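CRISPR-associated protein, Cse2 family (Meiothermus ruber, PDB 3WA8) probably binds G-rich sequence in CRISPR RNA and stabilises the R-loop as the CasB (Cse2) subunit of the type I-E surveillance complex. Local coordinates at residues A[164-167]-A[168-172]; A[65-68]-A[69-73]; A[107-110]-A[111-115]; A[43-46]-A[47-51]; A[73-77]-A[78-82]. One frame throughout, in Å; residues are numbered along the deposited sequence.

Contact 1: residues A[164-167]-A[168-172]; sequences ELLR and DLLAW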
# COMPACT_ATOMS: atom_id res chain seq x y z
N GLU A 164 1.03 6.95 -0.26
CA GLU A 164 1.57 6.66 -1.59
C GLU A 164 0.98 5.34 -2.12
O GLU A 164 0.65 5.25 -3.31
CB GLU A 164 3.10 6.68 -1.62
CG GLU A 164 3.73 8.06 -1.89
CD GLU A 164 3.96 8.93 -0.60
OE1 GLU A 164 3.36 8.64 0.47
OE2 GLU A 164 4.74 9.93 -0.68
N LEU A 165 0.81 4.35 -1.24
CA LEU A 165 0.24 3.08 -1.68
C LEU A 165 -1.15 3.31 -2.31
O LEU A 165 -1.43 2.86 -3.45
CB LEU A 165 0.16 2.06 -0.54
CG LEU A 165 -0.26 0.65 -0.99
CD1 LEU A 165 0.77 0.03 -1.91
CD2 LEU A 165 -0.49 -0.30 0.20
N LEU A 166 -2.00 4.05 -1.61
CA LEU A 166 -3.34 4.31 -2.11
C LEU A 166 -3.32 5.03 -3.46
O LEU A 166 -3.99 4.60 -4.40
CB LEU A 166 -4.18 5.05 -1.07
CG LEU A 166 -5.56 5.52 -1.52
CD1 LEU A 166 -6.45 4.33 -1.94
CD2 LEU A 166 -6.17 6.34 -0.43
N ARG A 167 -2.54 6.11 -3.54
CA ARG A 167 -2.38 6.84 -4.80
C ARG A 167 -1.95 5.88 -5.92
O ARG A 167 -2.46 5.95 -7.05
CB ARG A 167 -1.36 7.99 -4.62
CG ARG A 167 -0.87 8.70 -5.91
CD ARG A 167 0.58 9.29 -5.76
NE ARG A 167 1.49 8.78 -6.81
CZ ARG A 167 2.11 9.53 -7.75
NH1 ARG A 167 1.96 10.86 -7.80
NH2 ARG A 167 2.90 8.94 -8.66
N ASP A 168 -1.04 4.97 -5.59
CA ASP A 168 -0.50 4.05 -6.57
C ASP A 168 -1.53 3.03 -7.00
O ASP A 168 -1.77 2.84 -8.20
CB ASP A 168 0.78 3.38 -6.07
CG ASP A 168 2.02 4.24 -6.27
OD1 ASP A 168 1.97 5.22 -7.05
OD2 ASP A 168 3.05 3.96 -5.62
N LEU A 169 -2.19 2.39 -6.03
CA LEU A 169 -3.30 1.52 -6.36
C LEU A 169 -4.35 2.24 -7.20
O LEU A 169 -4.87 1.66 -8.14
CB LEU A 169 -3.94 0.94 -5.12
CG LEU A 169 -3.03 0.04 -4.31
CD1 LEU A 169 -3.77 -0.47 -3.09
CD2 LEU A 169 -2.53 -1.13 -5.16
N LEU A 170 -4.65 3.51 -6.91
CA LEU A 170 -5.70 4.15 -7.66
C LEU A 170 -5.35 4.21 -9.12
O LEU A 170 -6.23 4.24 -9.96
CB LEU A 170 -6.01 5.54 -7.12
CG LEU A 170 -6.84 5.58 -5.83
CD1 LEU A 170 -6.53 6.85 -5.04
CD2 LEU A 170 -8.35 5.39 -6.04
N ALA A 171 -4.05 4.19 -9.44
CA ALA A 171 -3.62 4.41 -10.82
C ALA A 171 -3.13 3.15 -11.52
O ALA A 171 -2.61 3.20 -12.64
CB ALA A 171 -2.59 5.52 -10.89
N TRP A 172 -3.35 2.03 -10.85
CA TRP A 172 -3.05 0.71 -11.38
C TRP A 172 -3.46 0.44 -12.83
O TRP A 172 -2.69 -0.17 -13.55
CB TRP A 172 -3.66 -0.36 -10.48
CG TRP A 172 -3.01 -1.66 -10.62
CD1 TRP A 172 -3.49 -2.74 -11.29
CD2 TRP A 172 -1.75 -2.03 -10.09
NE1 TRP A 172 -2.61 -3.79 -11.20
CE2 TRP A 172 -1.53 -3.38 -10.46
CE3 TRP A 172 -0.78 -1.36 -9.33
CZ2 TRP A 172 -0.37 -4.07 -10.10
CZ3 TRP A 172 0.38 -2.05 -8.97
CH2 TRP A 172 0.58 -3.39 -9.37
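Leu166 and Leu170 meet across one turn of helix 162-170, a local contact between neighbouring turns close to the C-terminal end of a helix in the interior of an all-helical fold. Leu166 CG lies 3.9 Å from Leu170 CD1, the two side chains crossing at a slant. They can meet because their first torsions differ: Leu166 turns CG anti to its N (chi1 173°), toward the later turn, whereas Leu170 keeps CG beside its own N and leans back over the Leu166 carbonyl. Leu165 and Leu169 repeat the pairing more loosely, with CG of the former 4.2 Å from CD1 of the latter. Leucine suits these places, since Leu166 also packs on Phe14 and Val68, and Leu169 on Leu145. Beneath the side chains, Leu169 N donates to Leu165 O at 2.7 Å and Leu170 N to Leu166 O at 2.8 Å.

The polar face belongs to Asp168. Its OD1 stands at the edge of the Arg167 guanidinium, 3.6 Å from NE, a long salt bridge with the two planes 73° apart; OD1 also pairs with Lys182, while OD2 accepts from Trp183 NE1. With an alanine here, Lys182 would probably lose its carboxylate mate and the Trp183 indole its acceptor. The buried aspartate thus holds two cationic groups and an indole N-H around one carboxylate, which probably stabilises its negative charge.

Contact 2: residues A[65-68]-A[69-73]; sequences YYLV and AGLWA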
# COMPACT_ATOMS: atom_id res chain seq x y z
N TYR A 65 -9.49 2.44 -1.62
CA TYR A 65 -9.67 3.02 -0.27
C TYR A 65 -9.90 1.99 0.81
O TYR A 65 -9.21 1.99 1.84
CB TYR A 65 -10.82 4.01 -0.25
CG TYR A 65 -10.39 5.39 -0.67
CD1 TYR A 65 -10.21 5.69 -2.00
CD2 TYR A 65 -10.13 6.39 0.27
CE1 TYR A 65 -9.80 6.91 -2.40
CE2 TYR A 65 -9.71 7.67 -0.13
CZ TYR A 65 -9.54 7.91 -1.48
OH TYR A 65 -9.14 9.14 -1.98
N TYR A 66 -10.86 1.12 0.60
CA TYR A 66 -11.22 0.16 1.63
C TYR A 66 -10.11 -0.81 1.87
O TYR A 66 -9.80 -1.13 3.02
CB TYR A 66 -12.52 -0.56 1.28
CG TYR A 66 -13.73 0.09 1.87
CD1 TYR A 66 -14.66 0.77 1.07
CD2 TYR A 66 -13.95 0.07 3.25
CE1 TYR A 66 -15.78 1.36 1.61
CE2 TYR A 66 -15.07 0.66 3.80
CZ TYR A 66 -15.97 1.31 2.97
OH TYR A 66 -17.07 1.90 3.54
N LEU A 67 -9.49 -1.29 0.80
CA LEU A 67 -8.34 -2.18 0.92
C LEU A 67 -7.24 -1.47 1.72
O LEU A 67 -6.65 -2.07 2.61
CB LEU A 67 -7.81 -2.55 -0.46
CG LEU A 67 -6.66 -3.54 -0.55
CD1 LEU A 67 -7.10 -4.88 -0.04
CD2 LEU A 67 -6.23 -3.68 -1.99
N VAL A 68 -6.96 -0.21 1.44
CA VAL A 68 -5.85 0.39 2.17
C VAL A 68 -6.25 0.53 3.63
O VAL A 68 -5.43 0.31 4.55
CB VAL A 68 -5.33 1.73 1.57
CG1 VAL A 68 -4.42 2.42 2.54
CG2 VAL A 68 -4.55 1.47 0.31
N ALA A 69 -7.52 0.85 3.85
CA ALA A 69 -8.00 0.95 5.21
C ALA A 69 -7.75 -0.38 5.93
O ALA A 69 -7.13 -0.42 7.02
CB ALA A 69 -9.44 1.29 5.19
N GLY A 70 -8.17 -1.48 5.31
CA GLY A 70 -8.04 -2.79 5.94
C GLY A 70 -6.60 -3.13 6.24
O GLY A 70 -6.28 -3.61 7.34
N LEU A 71 -5.72 -2.89 5.27
CA LEU A 71 -4.33 -3.26 5.46
C LEU A 71 -3.76 -2.41 6.58
O LEU A 71 -3.04 -2.91 7.45
CB LEU A 71 -3.52 -3.09 4.20
CG LEU A 71 -3.88 -4.08 3.09
CD1 LEU A 71 -3.32 -3.68 1.70
CD2 LEU A 71 -3.50 -5.48 3.52
N TRP A 72 -4.11 -1.13 6.56
CA TRP A 72 -3.57 -0.21 7.51
C TRP A 72 -4.06 -0.65 8.88
O TRP A 72 -3.31 -0.70 9.85
CB TRP A 72 -4.01 1.21 7.17
CG TRP A 72 -3.79 2.15 8.28
CD1 TRP A 72 -2.60 2.71 8.63
CD2 TRP A 72 -4.76 2.61 9.23
NE1 TRP A 72 -2.77 3.48 9.77
CE2 TRP A 72 -4.09 3.44 10.14
CE3 TRP A 72 -6.13 2.39 9.40
CZ2 TRP A 72 -4.75 4.08 11.20
CZ3 TRP A 72 -6.79 3.03 10.47
CH2 TRP A 72 -6.10 3.86 11.34
N ALA A 73 -5.34 -1.03 8.93
CA ALA A 73 -5.99 -1.44 10.18
C ALA A 73 -5.38 -2.74 10.69
O ALA A 73 -5.65 -3.15 11.81
CB ALA A 73 -7.46 -1.60 9.93
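Leu67 and Leu71, one turn apart on helix 59-72, lie side by side and point the same way, with Leu67 CG 4.0 Å from Leu71 CD1. Their rotamers are complementary. In Leu67 a chi1 of -176° carries CG past the carbonyl side and tips it toward the following turn, while Leu71 keeps CG beside its N (chi1 -69°) and rests it 3.5 Å from Leu67 O. Val68 packs on Trp162 of helix 162-170, a place suited to a compact branched residue. Ala69 has only a methyl, which lets Met30 of helix 24-32 come close. Trp72 takes the rotamer that swings its indole clear of the preceding turn, and Ala69 O lies at the ring edge, in plane. Tyr66, with CG on the side of its N, reaches helix 43-49, its hydroxyl bonded to Glu46. The backbone ladder beneath is regular: Leu71 N donates to Leu67 O at 2.9 Å, and Trp72 N to Val68 O at 2.8 Å. Every touching residue is buried, and helices 24-32, 43-49 and 162-170 all pack on this one, the arrangement of a central helix in an alpha-helical bundle.

Contact 3: residues A[107-110]-A[111-115]; sequences RTLG and HAIAQ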
# COMPACT_ATOMS: atom_id res chain seq x y z
N ARG A 107 9.48 6.03 -1.41
CA ARG A 107 8.12 6.16 -0.95
C ARG A 107 7.12 5.20 -1.61
O ARG A 107 5.96 5.16 -1.21
CB ARG A 107 7.67 7.63 -1.00
CG ARG A 107 8.21 8.45 0.17
CD ARG A 107 7.78 9.91 0.14
NE ARG A 107 8.09 10.61 1.40
CZ ARG A 107 7.30 10.62 2.48
NH1 ARG A 107 6.14 9.96 2.48
NH2 ARG A 107 7.68 11.29 3.57
N THR A 108 7.58 4.40 -2.57
CA THR A 108 6.71 3.47 -3.29
C THR A 108 6.82 2.03 -2.77
O THR A 108 7.83 1.66 -2.20
CB THR A 108 7.04 3.43 -4.78
OG1 THR A 108 8.18 2.57 -4.99
CG2 THR A 108 7.33 4.81 -5.34
N LEU A 109 5.82 1.21 -3.00
CA LEU A 109 5.84 -0.12 -2.43
C LEU A 109 6.99 -0.97 -2.99
O LEU A 109 7.49 -1.91 -2.33
CB LEU A 109 4.50 -0.83 -2.62
CG LEU A 109 4.32 -1.91 -1.56
CD1 LEU A 109 4.09 -1.24 -0.20
CD2 LEU A 109 3.22 -2.93 -1.89
N GLY A 110 7.41 -0.63 -4.21
CA GLY A 110 8.58 -1.25 -4.80
C GLY A 110 9.74 -1.14 -3.84
O GLY A 110 10.42 -2.14 -3.53
N HIS A 111 9.98 0.06 -3.31
CA HIS A 111 11.08 0.20 -2.37
C HIS A 111 10.88 -0.69 -1.13
O HIS A 111 11.84 -1.34 -0.68
CB HIS A 111 11.36 1.65 -2.01
CG HIS A 111 12.34 1.82 -0.89
ND1 HIS A 111 13.70 1.86 -1.10
CD2 HIS A 111 12.16 1.98 0.44
CE1 HIS A 111 14.32 2.04 0.05
NE2 HIS A 111 13.41 2.10 1.01
N ALA A 112 9.66 -0.75 -0.60
CA ALA A 112 9.40 -1.55 0.60
C ALA A 112 9.73 -3.02 0.29
O ALA A 112 10.42 -3.69 1.08
CB ALA A 112 7.99 -1.39 1.10
N ILE A 113 9.30 -3.48 -0.90
CA ILE A 113 9.47 -4.86 -1.27
C ILE A 113 10.95 -5.22 -1.45
O ILE A 113 11.40 -6.32 -1.05
CB ILE A 113 8.62 -5.23 -2.51
CG1 ILE A 113 7.15 -5.28 -2.12
CG2 ILE A 113 9.00 -6.61 -3.09
CD1 ILE A 113 6.22 -5.00 -3.27
N ALA A 114 11.72 -4.29 -2.02
CA ALA A 114 13.14 -4.54 -2.19
C ALA A 114 13.79 -4.70 -0.84
O ALA A 114 14.66 -5.57 -0.66
CB ALA A 114 13.78 -3.42 -2.94
N GLN A 115 13.37 -3.89 0.12
CA GLN A 115 13.94 -3.94 1.46
C GLN A 115 13.69 -5.32 2.07
O GLN A 115 14.57 -5.89 2.73
CB GLN A 115 13.34 -2.84 2.34
CG GLN A 115 13.98 -1.50 2.15
CD GLN A 115 13.31 -0.41 2.94
OE1 GLN A 115 12.10 -0.25 2.89
NE2 GLN A 115 14.10 0.38 3.64
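His111 begins the second half of the turn with its N 2.9 Å from Thr108 O, a weak hydrogen bond because the N-H points well off the oxygen. Its imidazole is turned away from this carbonyl by a nearly extended first torsion (chi1 171°), and ND1 finds a partner in Thr190 OG1 on helix 178-197, a polar link that suits histidine at a partly exposed site.

Ala112 N shares the same acceptor, again weakly, at 3.4 Å from Thr108 O, and its methyl lies 4.1 Å from Leu109 CD1. A small side chain fits here, where Ile158 packs as well. This is the first turn of helix 109-119, with Thr108 at the N-cap position; the Thr108 hydroxyl bonds to Tyr105 O, back toward the preceding helix 102-106, and thereby ties the two helices together at their junction.

Ile113 makes the main apolar contact. Its CD1 comes to 3.9 Å from Leu109 CD2, the two side chains meeting at an angle, and beyond it Met148 and Ile152 of helix 141-154 receive the isoleucine, while Leu109 also touches Leu145, Leu165 and Trp183. From Ile113 onward the backbone bonding is regular, with Ile113 N 2.8 Å from Leu109 O. Ala114 N then donates to Gly110 O at 2.9 Å, and the Ala114 methyl, 3.6 Å from Gly110 O, leaves the helix narrow where Thr190 of helix 178-197 packs against it.

Contact 4: residues A[43-46]-A[47-51]; sequences PLVE and GFLGR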
# COMPACT_ATOMS: atom_id res chain seq x y z
N PRO A 43 -18.82 3.62 8.14
CA PRO A 43 -19.32 5.01 7.98
C PRO A 43 -18.17 5.97 7.83
O PRO A 43 -18.17 6.77 6.91
CB PRO A 43 -20.06 5.28 9.28
CG PRO A 43 -20.54 3.96 9.71
CD PRO A 43 -19.44 2.97 9.31
N LEU A 44 -17.19 5.86 8.71
CA LEU A 44 -15.95 6.63 8.58
C LEU A 44 -15.43 6.78 7.14
O LEU A 44 -15.22 7.90 6.63
CB LEU A 44 -14.87 5.98 9.44
CG LEU A 44 -13.75 6.95 9.83
CD1 LEU A 44 -14.32 8.20 10.54
CD2 LEU A 44 -12.72 6.25 10.70
N VAL A 45 -15.22 5.64 6.48
CA VAL A 45 -14.69 5.61 5.12
C VAL A 45 -15.70 6.15 4.14
O VAL A 45 -15.37 7.03 3.34
CB VAL A 45 -14.33 4.18 4.74
CG1 VAL A 45 -14.04 4.09 3.26
CG2 VAL A 45 -13.15 3.70 5.61
N GLU A 46 -16.94 5.65 4.24
CA GLU A 46 -18.05 6.12 3.43
C GLU A 46 -18.20 7.64 3.47
O GLU A 46 -18.43 8.29 2.44
CB GLU A 46 -19.35 5.48 3.90
CG GLU A 46 -19.44 4.01 3.64
CD GLU A 46 -19.41 3.67 2.18
OE1 GLU A 46 -19.93 4.47 1.38
OE2 GLU A 46 -18.88 2.60 1.82
N GLY A 47 -18.08 8.19 4.67
CA GLY A 47 -18.08 9.60 4.88
C GLY A 47 -17.03 10.27 4.02
O GLY A 47 -17.32 11.28 3.35
N PHE A 48 -15.82 9.72 4.03
CA PHE A 48 -14.72 10.36 3.34
C PHE A 48 -14.95 10.27 1.84
O PHE A 48 -14.82 11.28 1.14
CB PHE A 48 -13.39 9.76 3.75
CG PHE A 48 -12.21 10.51 3.26
CD1 PHE A 48 -11.59 11.46 4.07
CD2 PHE A 48 -11.68 10.26 2.00
CE1 PHE A 48 -10.48 12.17 3.63
CE2 PHE A 48 -10.56 10.97 1.54
CZ PHE A 48 -9.96 11.93 2.36
N LEU A 49 -15.34 9.09 1.37
CA LEU A 49 -15.62 8.90 -0.06
C LEU A 49 -16.81 9.73 -0.51
O LEU A 49 -16.84 10.21 -1.64
CB LEU A 49 -15.89 7.44 -0.40
CG LEU A 49 -14.83 6.38 -0.09
CD1 LEU A 49 -15.43 5.01 -0.13
CD2 LEU A 49 -13.71 6.49 -1.08
N GLY A 50 -17.79 9.90 0.37
CA GLY A 50 -18.98 10.66 0.05
C GLY A 50 -18.74 12.15 -0.01
O GLY A 50 -19.65 12.92 -0.34
N ARG A 51 -17.52 12.57 0.30
CA ARG A 51 -17.19 13.99 0.25
C ARG A 51 -16.35 14.37 -0.96
O ARG A 51 -15.88 15.50 -1.07
CB ARG A 51 -16.56 14.44 1.57
CG ARG A 51 -17.60 14.75 2.68
CD ARG A 51 -16.97 15.38 3.93
NE ARG A 51 -15.91 14.54 4.50
CZ ARG A 51 -16.10 13.57 5.39
NH1 ARG A 51 -17.33 13.29 5.84
NH2 ARG A 51 -15.07 12.87 5.85
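Val45 and Leu49 supply the apolar part of this one-turn contact in helix 43-49. They lie alongside each other and point the same way, Val45 CG1 reaching 3.8 Å from Leu49 CD1. The valine torsion (chi1 169°) directs that branch to the later turn. If Leu49 were an alanine, Val45 CG1 would probably lose its neighbour, and a gap would be likely to open against Tyr65 and Tyr66.

Those tyrosines belong to helix 59-72, so the short helix is laid against the next one in the chain by its buried side, while Phe48 turns to helix 10-21, meeting the ring of Phe14 edge-to-face.

Backbone hydrogen bonds run through the whole turn: Gly47 N to Pro43 O at 2.7 Å, Leu49 N to Val45 O at 2.9 Å, and Gly50 N to Glu46 O at 2.7 Å. Phe48 N divides itself between Leu44 O, 3.2 Å away, and a weak bond to Val45 O. Proline suits the first turn, where a residue lacking an N-H costs no helical bond.

Charged groups complete the account. Glu46 bends at chi2, carrying OE2 across to Arg62 of helix 59-72, a salt bridge; Arg51, at the exposed end, folds back with Gly47 O over one guanidinium face, toward its rim.

Contact 5: residues A[73-77]-A[78-82]; sequences ASTVS and SSELE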
# COMPACT_ATOMS: atom_id res chain seq x y z
N ALA A 73 -5.34 -1.03 8.93
CA ALA A 73 -5.99 -1.44 10.18
C ALA A 73 -5.38 -2.74 10.69
O ALA A 73 -5.65 -3.15 11.81
CB ALA A 73 -7.46 -1.60 9.93
N SER A 74 -4.56 -3.38 9.87
CA SER A 74 -3.93 -4.65 10.24
C SER A 74 -2.50 -4.47 10.65
O SER A 74 -1.87 -5.42 11.12
CB SER A 74 -3.95 -5.61 9.07
OG SER A 74 -5.27 -5.96 8.75
N THR A 75 -1.97 -3.27 10.48
CA THR A 75 -0.53 -3.10 10.60
C THR A 75 0.09 -3.47 11.94
O THR A 75 -0.54 -3.47 12.97
CB THR A 75 -0.06 -1.70 10.20
OG1 THR A 75 1.37 -1.72 10.12
CG2 THR A 75 -0.52 -0.64 11.23
N VAL A 76 1.38 -3.74 11.89
CA VAL A 76 2.12 -4.19 13.05
C VAL A 76 3.49 -3.50 13.07
O VAL A 76 4.25 -3.66 14.03
CB VAL A 76 2.24 -5.74 13.01
CG1 VAL A 76 3.60 -6.22 13.45
CG2 VAL A 76 1.14 -6.38 13.84
N SER A 77 3.78 -2.73 12.02
CA SER A 77 5.12 -2.19 11.81
C SER A 77 5.46 -1.12 12.84
O SER A 77 4.59 -0.35 13.27
CB SER A 77 5.23 -1.56 10.44
OG SER A 77 5.02 -0.16 10.58
N SER A 78 6.74 -1.07 13.21
CA SER A 78 7.23 -0.06 14.14
C SER A 78 7.13 1.33 13.52
O SER A 78 6.85 2.31 14.20
CB SER A 78 8.66 -0.38 14.58
OG SER A 78 9.40 -0.95 13.52
N SER A 79 7.31 1.38 12.21
CA SER A 79 7.21 2.62 11.45
C SER A 79 5.87 3.31 11.62
O SER A 79 5.82 4.53 11.65
CB SER A 79 7.50 2.36 9.99
OG SER A 79 8.81 1.82 9.84
N GLU A 80 4.78 2.55 11.75
CA GLU A 80 3.48 3.17 12.01
C GLU A 80 3.40 3.77 13.41
O GLU A 80 2.64 4.72 13.65
CB GLU A 80 2.33 2.19 11.76
CG GLU A 80 0.99 2.60 12.38
CD GLU A 80 0.17 3.59 11.54
OE1 GLU A 80 0.53 3.92 10.40
OE2 GLU A 80 -0.88 4.03 12.05
N LEU A 81 4.17 3.24 14.35
CA LEU A 81 4.17 3.81 15.68
C LEU A 81 4.84 5.18 15.65
O LEU A 81 4.54 6.04 16.47
CB LEU A 81 4.85 2.88 16.68
CG LEU A 81 4.33 1.44 16.74
CD1 LEU A 81 5.06 0.66 17.81
CD2 LEU A 81 2.84 1.41 17.01
N GLU A 82 5.74 5.38 14.69
CA GLU A 82 6.36 6.68 14.45
C GLU A 82 5.43 7.69 13.77
O GLU A 82 5.44 8.88 14.13
CB GLU A 82 7.65 6.52 13.66
CG GLU A 82 8.86 6.73 14.54
CD GLU A 82 10.00 5.76 14.28
OE1 GLU A 82 9.92 4.93 13.34
OE2 GLU A 82 10.99 5.83 15.04
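Thr75 lays its methyl against the aliphatic part of Glu80, CG2 standing 3.8 Å from Glu80 CG and reaching across the methylene chain. The hydroxyl of the same threonine is turned another way, and this division of labour suits threonine: with chi1 at -169°, OG1 comes round to the carbonyl side, accepts from Ser77 N at 3.2 Å and closes an ST turn in the loop after helix 59-72. The N-H is aimed almost straight at OG1, at 169°, and the hydroxyl is also bonded to Glu153 OE2 outside the turn.

Ser77 is the N-cap of helix 78-82. Its OG accepts from Glu80 N at 3.0 Å, capping a first-turn N-H that lacks the usual partner four residues back in a helix, and serine, with its short hydroxyl, reaches this N-H easily. Glu80 N is shared, since it also bonds to Ser77 O at 3.3 Å, a longer bond in which the donor sits well above the carbonyl plane. The reciprocal half of a capping box is not formed: Ser77 N donates to Thr75 OG1, and the Glu80 carboxylate is turned to other partners.

Glu80 sends that carboxylate away from the turn, to helices 10-21 and 59-72. The chain bends at chi2, which keeps CB and CG beside Thr75 and Ser77 while OE1 forms a salt bridge with Arg19 and OE2 accepts from Trp72 NE1. The methylenes therefore serve the apolar contact and the acid group serves neighbours on other helices. The Ser78 hydroxyl is bonded to Asp156 O.

Along the chain the order is contact 4, contact 2, contact 5, contact 3 and contact 1. Contacts 2 and 5 share Ala73, and helices 59-72 and 78-82 follow each other in the chain. Contact 1, on helix 162-170, touches both contact 2 and contact 3, with centres about 12 and 13 Å away, and so bridges these two, which lie on opposite sides of the chain's centre, on helices 59-72 and 109-119. Contact 4, on helix 43-49, meets contact 2 but is about 29 Å from contact 3, centre to centre. Helices 59-72 and 162-170 thus connect parts of the chain that are far apart in sequence.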